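Local atomic coordinates of probable thiosulfate sulfurtransferase (Thermus thermophilus, PDB entry 2EG4), a protein that is a rhodanese-like protein that probably transfers sulfur from thiosulfate to an acceptor such as cyanide, and binds a zinc ion. Residues F202-R205 / R210-N213. Numbering follows the deposited sequence.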
loop_
_atom_site.group_PDB
_atom_site.type_symbol
_atom_site.label_atom_id
_atom_site.label_comp_id
_atom_site.label_asym_id
_atom_site.label_seq_id
_atom_site.Cartn_x
_atom_site.Cartn_y
_atom_site.Cartn_z
ATOM N N PHE A 202 -4.652 5.055 -2.283
ATOM C CA PHE A 202 -4.123 6.333 -2.756
ATOM C C PHE A 202 -4.991 7.054 -3.782
ATOM O O PHE A 202 -5.088 8.288 -3.750
ATOM C CB PHE A 202 -2.703 6.148 -3.300
ATOM C CG PHE A 202 -1.694 5.954 -2.227
ATOM C CD1 PHE A 202 -1.410 6.991 -1.339
ATOM C CD2 PHE A 202 -1.061 4.725 -2.061
ATOM C CE1 PHE A 202 -0.516 6.808 -0.297
ATOM C CE2 PHE A 202 -0.166 4.529 -1.023
ATOM C CZ PHE A 202 0.110 5.572 -0.134
ATOM N N VAL A 203 -5.621 6.303 -4.677
ATOM C CA VAL A 203 -6.482 6.907 -5.682
ATOM C C VAL A 203 -7.679 7.545 -4.996
ATOM O O VAL A 203 -7.993 8.720 -5.231
ATOM C CB VAL A 203 -7.014 5.863 -6.688
ATOM C CG1 VAL A 203 -8.089 6.505 -7.600
ATOM C CG2 VAL A 203 -5.866 5.327 -7.530
ATOM N N LEU A 204 -8.343 6.773 -4.137
ATOM C CA LEU A 204 -9.517 7.281 -3.442
ATOM C C LEU A 204 -9.181 8.502 -2.595
ATOM O O LEU A 204 -9.935 9.478 -2.580
ATOM C CB LEU A 204 -10.143 6.188 -2.568
ATOM C CG LEU A 204 -10.883 5.078 -3.318
ATOM C CD1 LEU A 204 -11.363 4.011 -2.353
ATOM C CD2 LEU A 204 -12.080 5.677 -4.061
ATOM N N ARG A 205 -8.061 8.449 -1.880
ATOM C CA ARG A 205 -7.657 9.569 -1.039
ATOM C C ARG A 205 -7.449 10.826 -1.872
ATOM O O ARG A 205 -7.806 11.933 -1.442
ATOM C CB ARG A 205 -6.380 9.220 -0.255
ATOM C CG ARG A 205 -6.652 8.260 0.901
ATOM C CD ARG A 205 -6.314 8.867 2.246
ATOM N NE ARG A 205 -6.958 8.147 3.345
ATOM C CZ ARG A 205 -6.866 8.495 4.624
ATOM N NH1 ARG A 205 -6.149 9.562 4.977
ATOM N NH2 ARG A 205 -7.487 7.778 5.553
ATOM N N ARG A 210 -12.293 9.071 2.308
ATOM C CA ARG A 210 -11.531 8.617 3.464
ATOM C C ARG A 210 -11.338 7.103 3.407
ATOM O O ARG A 210 -11.963 6.325 4.150
ATOM C CB ARG A 210 -12.240 9.041 4.751
ATOM C CG ARG A 210 -12.223 10.566 4.954
ATOM C CD ARG A 210 -13.075 11.006 6.140
ATOM N NE ARG A 210 -13.183 12.462 6.210
ATOM C CZ ARG A 210 -14.169 13.109 6.828
ATOM N NH1 ARG A 210 -15.137 12.428 7.432
ATOM N NH2 ARG A 210 -14.200 14.435 6.829
ATOM N N ALA A 211 -10.464 6.684 2.507
ATOM C CA ALA A 211 -10.178 5.263 2.346
ATOM C C ALA A 211 -9.167 4.764 3.396
ATOM O O ALA A 211 -8.235 5.470 3.758
ATOM C CB ALA A 211 -9.646 5.004 0.944
ATOM N N ARG A 212 -9.381 3.546 3.886
ATOM C CA ARG A 212 -8.505 2.923 4.886
ATOM C C ARG A 212 -8.205 1.547 4.324
ATOM O O ARG A 212 -9.100 0.873 3.817
ATOM C CB ARG A 212 -9.218 2.768 6.225
ATOM C CG ARG A 212 -9.595 4.064 6.902
ATOM C CD ARG A 212 -10.457 3.740 8.112
ATOM N NE ARG A 212 -9.722 2.945 9.089
ATOM C CZ ARG A 212 -10.262 2.421 10.186
ATOM N NH1 ARG A 212 -11.550 2.603 10.448
ATOM N NH2 ARG A 212 -9.511 1.721 11.027
ATOM N N ASN A 213 -6.952 1.118 4.447
ATOM C CA ASN A 213 -6.478 -0.136 3.864
ATOM C C ASN A 213 -6.395 -1.295 4.844
ATOM O O ASN A 213 -5.710 -1.195 5.852
ATOM C CB ASN A 213 -5.075 0.141 3.264
ATOM C CG ASN A 213 -4.556 -0.972 2.334
ATOM O OD1 ASN A 213 -3.336 -1.059 2.060
ATOM N ND2 ASN A 213 -5.441 -1.775 1.823
#
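R205, near the C-terminal end of helix 195-206, presents the NE and NH2 edge of its guanidinium to one backbone oxygen of strand 210-213. NE lies 3.0 Å from A211 O, and NH2 of the same arginine is likewise 3.0 Å from A211 O. The acceptor sits at the edge of the guanidinium, in its plane, yet the two bonds meet the carbonyl differently: NE approaches in the carbonyl plane, on a lone pair, while NH2 stands above that plane. Neither bond is straight, with N-H...O angles of 147° and 143°, as expected when two nitrogens share one acceptor. The R205 chain bends at chi2 (-118°), which brings the guanidinium across to the strand. W121 also touches this side chain.

Alongside the polar pair, the buried methyl of A211 points at the helix and packs on L204: L204 CB is 3.7 Å from A211 CB, and L204 CD1 is 3.8 Å from A211 CB. L204 reaches further to V189 of the neighbouring strand 186-190, placing the pair between helix and sheet. R212 points away from the helix; its NH2 is bonded to L122 O and forms a salt bridge with E127.

The contact closes the right-handed beta-alpha-beta crossover from strand 186-190 through helix 195-206 to strand 210-213, the last strand in the order of the parallel rhodanese-like sheet. Backbone bonds to strand 186-190 involve R210 and R212, whereas A211 O accepts two hydrogen bonds from R205, so an arginine side chain satisfies a strand carbonyl and ties the strand to its preceding helix.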